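Ketol-acid reductoisomerase (NAD(+)) (PDB 4XDY) catalyses the magnesium-dependent alkyl migration and NADH-linked reduction that turn (S)-2-acetolactate into (R)-2,3-dihydroxy-isovalerate in branched-chain amino acid biosynthesis. Local coordinates at residues Leu69-Ala74 against Glu95-Pro100; Gly113-Ile116 against Arg120-Pro123; Asn213-Leu218 against Glu226-Glu231. All blocks are in the same frame, centred on the assembly; numbering follows the deposited sequence.

Contact 1 (Leu69-Ala74 against Glu95-Pro100); sequences LPIDKA and ENQIKP
In the Rossmann domain, Ile-71 and Asp-72 on the first turn of helix 71-77 lie against Gln-97 and Ile-98 near the end of helix 90-98, so the contact joins two helices of the nucleotide-binding fold. Pro-70, at the N-cap position, links strand 67-70 to the helix, and its carbonyl O takes the N-H of Ala-74 at 2.9 Å. The Gln-97 chain is extended beyond CG and crosses Ile-71 at about a right angle, setting NE2 over Ile-71 CB at 3.4 Å. From there NE2 gives a hydrogen bond of 2.7 Å to each of two waters. One water also accepts from Ile-71 N at 3.1 Å, the other from Asp-72 N at 2.8 Å. A glutamine suits this place because it is long enough to reach the helix start and its amide carries two N-H groups. Beneath this polar layer, CG2 of Ile-71, anti to the backbone N, meets Ile-98 CG1 at 3.6 Å. The beta-branch thus gives apolar cover on one side, and Ile-71 goes on to touch Met-22 and Ile-93. With an alanine at Ile-71, CB would stay under the Gln-97 amide, but a gap would probably open beside Ile-98 CG1 and NE2 would lose its outer apolar flank. Gln-97 O, buried here without a conventional partner, receives a CA-H...O contact from Asp-72 CA at 3.3 Å, with an angle of 137° at the hydrogen. The chemistry implies a water-mediated join: the first amides of helix 71-77, which have no preceding turn to accept their protons, reach the other helix through solvent, while below them Ile-71 and Ile-98 meet through carbon alone.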
# COMPACT_ATOMS: atom_id res chain seq x y z
N LEU A 69 5.13 32.04 16.82
CA LEU A 69 5.51 32.51 18.10
C LEU A 69 6.21 31.43 18.85
O LEU A 69 5.95 30.25 18.57
CB LEU A 69 4.25 32.90 18.89
CG LEU A 69 3.30 33.90 18.21
CD1 LEU A 69 1.96 34.05 18.92
CD2 LEU A 69 3.99 35.25 18.16
N PRO A 70 6.93 31.81 19.91
CA PRO A 70 7.35 30.87 20.90
C PRO A 70 6.13 30.17 21.49
O PRO A 70 5.02 30.74 21.51
CB PRO A 70 8.06 31.72 21.99
CG PRO A 70 8.33 33.05 21.34
CD PRO A 70 7.33 33.22 20.25
N ILE A 71 6.32 28.94 21.95
CA ILE A 71 5.20 28.14 22.45
C ILE A 71 4.42 28.86 23.57
O ILE A 71 3.16 28.84 23.56
CB ILE A 71 5.66 26.71 22.89
CG1 ILE A 71 6.16 25.96 21.64
CG2 ILE A 71 4.58 25.97 23.66
CD1 ILE A 71 6.82 24.63 21.89
N ASP A 72 5.12 29.44 24.54
CA ASP A 72 4.40 30.18 25.59
C ASP A 72 3.46 31.31 25.09
O ASP A 72 2.29 31.38 25.52
CB ASP A 72 5.32 30.63 26.69
CG ASP A 72 6.32 31.70 26.26
OD1 ASP A 72 6.45 32.04 25.06
OD2 ASP A 72 6.98 32.17 27.20
N LYS A 73 3.92 32.11 24.16
CA LYS A 73 3.06 33.18 23.58
C LYS A 73 1.96 32.61 22.71
O LYS A 73 0.88 33.15 22.61
CB LYS A 73 3.85 34.16 22.68
CG LYS A 73 5.07 34.87 23.26
CD LYS A 73 4.84 35.25 24.70
CE LYS A 73 5.93 36.23 25.18
NZ LYS A 73 5.41 36.86 26.42
N ALA A 74 2.23 31.52 22.02
CA ALA A 74 1.21 30.87 21.24
C ALA A 74 0.10 30.31 22.12
O ALA A 74 -1.08 30.41 21.76
CB ALA A 74 1.82 29.77 20.37
N GLU A 95 4.67 21.23 30.76
CA GLU A 95 4.88 21.69 32.12
C GLU A 95 5.52 23.06 32.11
O GLU A 95 5.06 23.97 32.83
CB GLU A 95 5.75 20.74 32.94
CG GLU A 95 5.04 19.49 33.33
CD GLU A 95 3.91 19.77 34.34
OE1 GLU A 95 4.01 20.73 35.15
OE2 GLU A 95 2.92 19.01 34.30
N ASN A 96 6.54 23.21 31.28
CA ASN A 96 7.31 24.48 31.27
C ASN A 96 6.75 25.64 30.49
O ASN A 96 6.91 26.81 30.86
CB ASN A 96 8.72 24.25 30.77
CG ASN A 96 9.46 23.24 31.62
OD1 ASN A 96 9.22 23.12 32.80
ND2 ASN A 96 10.30 22.45 31.00
N GLN A 97 6.19 25.37 29.34
CA GLN A 97 5.88 26.40 28.37
C GLN A 97 4.38 26.61 28.13
O GLN A 97 3.99 27.67 27.62
CB GLN A 97 6.56 26.18 27.05
CG GLN A 97 8.07 26.07 27.18
CD GLN A 97 8.73 25.81 25.85
OE1 GLN A 97 9.50 24.80 25.72
NE2 GLN A 97 8.46 26.61 24.88
N ILE A 98 3.57 25.62 28.50
CA ILE A 98 2.15 25.64 28.11
C ILE A 98 1.27 25.80 29.34
O ILE A 98 0.42 26.72 29.38
CB ILE A 98 1.70 24.38 27.32
CG1 ILE A 98 2.36 24.34 25.95
CG2 ILE A 98 0.18 24.40 27.22
CD1 ILE A 98 2.14 23.11 25.09
N LYS A 99 1.48 24.96 30.34
CA LYS A 99 0.66 24.89 31.52
C LYS A 99 0.50 26.28 32.17
O LYS A 99 -0.62 26.66 32.49
CB LYS A 99 1.19 23.90 32.53
CG LYS A 99 0.29 23.76 33.77
CD LYS A 99 0.92 22.90 34.83
CE LYS A 99 0.44 23.32 36.18
NZ LYS A 99 0.67 22.21 37.12
N PRO A 100 1.58 27.08 32.31
CA PRO A 100 1.33 28.42 32.96
C PRO A 100 0.50 29.39 32.19
O PRO A 100 0.03 30.37 32.78
CB PRO A 100 2.75 28.98 33.12
CG PRO A 100 3.63 27.73 33.22
CD PRO A 100 3.02 26.86 32.10
O HOH W 1 9.04 27.54 22.36
O HOH W 2 7.86 29.27 25.23

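Contact 2 (Gly113-Ile116 against Arg120-Pro123); sequences GFNI and RIVP
Asn-115 and Arg-120 cross obliquely, their amide and guanidinium planes turned 51° apart, and a single water spans the angle between them. It donates to Asn-115 OD1 and accepts from Arg-120 NE at 2.7 Å, lying at the edge of the guanidinium and in its plane. The arginine chain kinks twice beyond CB, bringing NE round to this water, while its CB packs against Asn-115 OD1 at 3.4 Å. The other end of the amide looks elsewhere: ND2 donates to Gln-90 OE1 and Asp-87 O, two residues that bind NAD(+). Asparagine fits because it offers an acceptor and a donor at once.

Further along, Ile-116 bends at chi2 (-66°), carrying CD1 against Pro-123 CG at 3.4 Å, closer than usual for two carbons. The same methyl lies 4.1 Å from Ile-121 CG2, and Phe-110 of strand 107-110 touches both isoleucines. The backbones are bonded directly: Asn-115 O accepts from Ile-121 N at 3.1 Å, the donor standing above the carbonyl plane, and weakly from Arg-120 N at 2.8 Å. Short helix 114-117 is thereby tied to the loop leading into strand 128-134 of the Rossmann domain. With one good and one weak N-H bond, the carbonyl probably steadies the turn, and through ND2 Asn-115 is likely to carry that order to Gln-90 and Asp-87 at the cofactor site.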
# COMPACT_ATOMS: atom_id res chain seq x y z
N GLY A 113 -3.71 9.93 21.92
CA GLY A 113 -4.04 9.86 23.36
C GLY A 113 -2.97 9.52 24.38
O GLY A 113 -3.25 9.56 25.60
N PHE A 114 -1.75 9.18 23.86
CA PHE A 114 -0.67 8.56 24.68
C PHE A 114 -0.49 9.32 26.01
O PHE A 114 -0.61 8.73 27.10
CB PHE A 114 0.64 8.52 23.87
CG PHE A 114 1.77 7.80 24.51
CD1 PHE A 114 2.60 8.43 25.46
CD2 PHE A 114 2.06 6.48 24.18
CE1 PHE A 114 3.65 7.76 26.05
CE2 PHE A 114 3.13 5.81 24.78
CZ PHE A 114 3.92 6.46 25.71
N ASN A 115 -0.20 10.62 25.91
CA ASN A 115 0.23 11.34 27.13
C ASN A 115 -0.85 11.52 28.15
O ASN A 115 -0.58 11.50 29.38
CB ASN A 115 0.92 12.63 26.76
CG ASN A 115 2.37 12.39 26.28
OD1 ASN A 115 3.10 11.60 26.91
ND2 ASN A 115 2.75 12.97 25.20
N ILE A 116 -2.07 11.71 27.66
CA ILE A 116 -3.23 11.78 28.58
C ILE A 116 -3.59 10.40 29.13
O ILE A 116 -3.73 10.20 30.34
CB ILE A 116 -4.46 12.46 27.90
CG1 ILE A 116 -4.21 13.95 27.67
CG2 ILE A 116 -5.73 12.12 28.65
CD1 ILE A 116 -4.10 14.73 28.97
N ARG A 120 1.03 11.00 31.63
CA ARG A 120 2.19 11.77 31.57
C ARG A 120 1.93 13.25 31.60
O ARG A 120 2.83 14.01 31.91
CB ARG A 120 2.97 11.40 30.32
CG ARG A 120 3.33 9.90 30.20
CD ARG A 120 4.65 9.63 30.77
NE ARG A 120 5.73 10.25 29.98
CZ ARG A 120 6.85 10.69 30.55
NH1 ARG A 120 6.99 10.53 31.85
NH2 ARG A 120 7.83 11.26 29.84
N ILE A 121 0.73 13.65 31.17
CA ILE A 121 0.23 15.03 31.30
C ILE A 121 -1.11 14.96 32.04
O ILE A 121 -2.01 14.19 31.65
CB ILE A 121 0.03 15.67 29.97
CG1 ILE A 121 1.38 16.03 29.32
CG2 ILE A 121 -0.83 16.93 30.15
CD1 ILE A 121 1.32 16.40 27.88
N VAL A 122 -1.22 15.74 33.13
CA VAL A 122 -2.43 15.72 33.95
C VAL A 122 -2.93 17.19 33.91
O VAL A 122 -2.39 18.03 34.57
CB VAL A 122 -2.22 15.19 35.39
CG1 VAL A 122 -3.54 15.26 36.20
CG2 VAL A 122 -1.75 13.73 35.42
N PRO A 123 -3.89 17.51 33.03
CA PRO A 123 -4.32 18.90 32.74
C PRO A 123 -5.07 19.48 33.97
O PRO A 123 -5.43 18.77 34.82
CB PRO A 123 -5.22 18.77 31.51
CG PRO A 123 -4.90 17.39 31.00
CD PRO A 123 -4.66 16.56 32.25
O HOH W 3 5.57 10.67 27.30
O HOH W 4 -3.91 12.30 32.16

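Contact 3 (Asn213-Leu218 against Glu226-Glu231); sequences NGFEVL and EMAYFE
Phe-215 of helix 205-220 reaches over to Ala-228 and Tyr-229 of helix 225-254. Its CB finds no close neighbour on the facing segment, but with CG anti to the backbone N (chi1 176°) the ring swings across toward the second helix. CG is the first atom to make contact, 4.0 Å from Ala-228 CB. One bond further, CD2 comes closest to that methyl, at 3.6 Å, the methyl standing oblique to the ring. CE2 still borders the alanine methyl and also lies 3.7 Å from Tyr-229 N and 4.2 Å from Tyr-229 CB. The phenylalanine also touches Pro-225 and, in helix 317-327, Gln-317 and Val-318, so an apolar ring joins three helices here.

The two segments belong to the knotted, all-helical C-terminal domain of the reductoisomerase family, where they form an antiparallel helical pair around a short connection. Their axes approach to 9.0 Å at 149° between directions. A small residue suits the crossing: the CA atoms of Phe-215 and Ala-228 are 5.2 Å apart, and the alanine methyl takes contacts from two residues at once. One is the phenylalanine; the other is Leu-218, a turn later, whose CB meets Ala-228 CB at 3.9 Å. Leu-218 CD1 extends alongside to Ala-228 CA at 4.0 Å.

Tyr-229 sends its own ring away from Phe-215, and its OH bonds to Arg-326 while its side chain touches Ile-325, also of helix 317-327. Glu-231, three residues after Ala-228, is a predicted ligand of the second magnesium ion; its OE1 lies close to the like-charged Glu-194 carboxylate of the second subunit, with a long, weak ion pair to Lys-135 of that subunit.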
# COMPACT_ATOMS: atom_id res chain seq x y z
N ASN A 213 11.48 -9.25 5.02
CA ASN A 213 11.72 -10.68 5.04
C ASN A 213 11.49 -11.31 3.68
O ASN A 213 12.33 -12.15 3.23
CB ASN A 213 10.87 -11.40 6.13
CG ASN A 213 11.50 -11.30 7.49
OD1 ASN A 213 12.38 -12.07 7.81
ND2 ASN A 213 11.03 -10.33 8.31
N GLY A 214 10.44 -10.89 2.95
CA GLY A 214 10.30 -11.38 1.57
C GLY A 214 11.48 -11.06 0.67
O GLY A 214 11.98 -11.94 -0.10
N PHE A 215 11.95 -9.83 0.76
CA PHE A 215 13.05 -9.33 -0.06
C PHE A 215 14.30 -10.19 0.26
O PHE A 215 14.99 -10.67 -0.64
CB PHE A 215 13.30 -7.87 0.28
CG PHE A 215 14.48 -7.26 -0.44
CD1 PHE A 215 15.78 -7.40 0.11
CD2 PHE A 215 14.32 -6.47 -1.56
CE1 PHE A 215 16.86 -6.80 -0.49
CE2 PHE A 215 15.44 -5.89 -2.19
CZ PHE A 215 16.68 -6.07 -1.65
N GLU A 216 14.58 -10.38 1.55
CA GLU A 216 15.73 -11.19 1.97
C GLU A 216 15.68 -12.64 1.47
O GLU A 216 16.65 -13.24 1.06
CB GLU A 216 15.91 -11.14 3.48
CG GLU A 216 16.35 -9.78 4.00
CD GLU A 216 16.56 -9.75 5.54
OE1 GLU A 216 16.36 -10.80 6.16
OE2 GLU A 216 16.82 -8.67 6.07
N VAL A 217 14.52 -13.25 1.58
CA VAL A 217 14.34 -14.58 1.07
C VAL A 217 14.70 -14.71 -0.40
O VAL A 217 15.47 -15.67 -0.79
CB VAL A 217 12.95 -15.15 1.44
CG1 VAL A 217 12.70 -16.45 0.64
CG2 VAL A 217 12.81 -15.34 2.96
N LEU A 218 14.20 -13.81 -1.23
CA LEU A 218 14.57 -13.81 -2.63
C LEU A 218 16.08 -13.63 -2.85
O LEU A 218 16.69 -14.38 -3.62
CB LEU A 218 13.76 -12.78 -3.38
CG LEU A 218 12.26 -13.23 -3.57
CD1 LEU A 218 11.55 -12.04 -4.23
CD2 LEU A 218 12.16 -14.41 -4.48
N GLU A 226 17.34 -6.04 -7.38
CA GLU A 226 16.41 -5.18 -8.10
C GLU A 226 15.04 -5.88 -8.35
O GLU A 226 13.97 -5.27 -8.27
CB GLU A 226 17.01 -4.78 -9.43
CG GLU A 226 18.29 -3.94 -9.28
CD GLU A 226 19.52 -4.73 -9.00
OE1 GLU A 226 19.60 -5.98 -9.07
OE2 GLU A 226 20.48 -4.00 -8.70
N MET A 227 15.14 -7.17 -8.64
CA MET A 227 13.94 -8.02 -8.84
C MET A 227 13.12 -8.16 -7.56
O MET A 227 11.93 -7.94 -7.57
CB MET A 227 14.41 -9.33 -9.43
CG MET A 227 13.28 -10.25 -9.89
SD MET A 227 13.93 -11.82 -10.48
CE MET A 227 14.78 -11.25 -11.96
N ALA A 228 13.79 -8.44 -6.44
CA ALA A 228 13.19 -8.49 -5.14
C ALA A 228 12.57 -7.21 -4.74
O ALA A 228 11.47 -7.17 -4.21
CB ALA A 228 14.19 -8.96 -4.10
N TYR A 229 13.20 -6.08 -5.08
CA TYR A 229 12.54 -4.78 -4.87
C TYR A 229 11.25 -4.51 -5.62
O TYR A 229 10.29 -4.06 -5.03
CB TYR A 229 13.56 -3.58 -5.11
CG TYR A 229 12.89 -2.26 -4.83
CD1 TYR A 229 12.32 -1.50 -5.82
CD2 TYR A 229 12.97 -1.69 -3.59
CE1 TYR A 229 11.64 -0.33 -5.54
CE2 TYR A 229 12.35 -0.53 -3.30
CZ TYR A 229 11.70 0.15 -4.24
OH TYR A 229 11.09 1.32 -3.89
N PHE A 230 11.22 -4.79 -6.92
CA PHE A 230 10.07 -4.53 -7.70
C PHE A 230 8.92 -5.46 -7.22
O PHE A 230 7.77 -5.06 -7.14
CB PHE A 230 10.33 -4.82 -9.14
CG PHE A 230 11.18 -3.74 -9.87
CD1 PHE A 230 11.00 -2.38 -9.58
CD2 PHE A 230 12.06 -4.09 -10.82
CE1 PHE A 230 11.71 -1.38 -10.28
CE2 PHE A 230 12.82 -3.13 -11.49
CZ PHE A 230 12.62 -1.80 -11.22
N GLU A 231 9.26 -6.70 -6.93
CA GLU A 231 8.25 -7.69 -6.49
C GLU A 231 7.71 -7.37 -5.11
O GLU A 231 6.52 -7.52 -4.90
CB GLU A 231 8.83 -9.08 -6.48
CG GLU A 231 7.87 -10.18 -6.12
CD GLU A 231 6.83 -10.44 -7.16
OE1 GLU A 231 7.08 -10.31 -8.37
OE2 GLU A 231 5.67 -10.76 -6.81

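In the fold
Contacts 1 and 2 belong to the Rossmann domain, their centres 16 Å apart and their nearest atoms about 5 Å apart without touching. Helix 90-98 connects them: it supplies one side of contact 1, while its Gln-90 and Tyr-94 touch Ile-121 of contact 2. Both flank the cofactor, with the side chains of Ile-71 and Asn-115 about 5 and 6 Å from bound NAI. Contact 3 lies in the C-terminal domain, its centre 48 Å from that of contact 1 and 41 Å from that of contact 2. Its Leu-218 side chain is about 10 Å from a magnesium ion and 11 Å from the inhibitor at the site shared with the second subunit, far from that NAI.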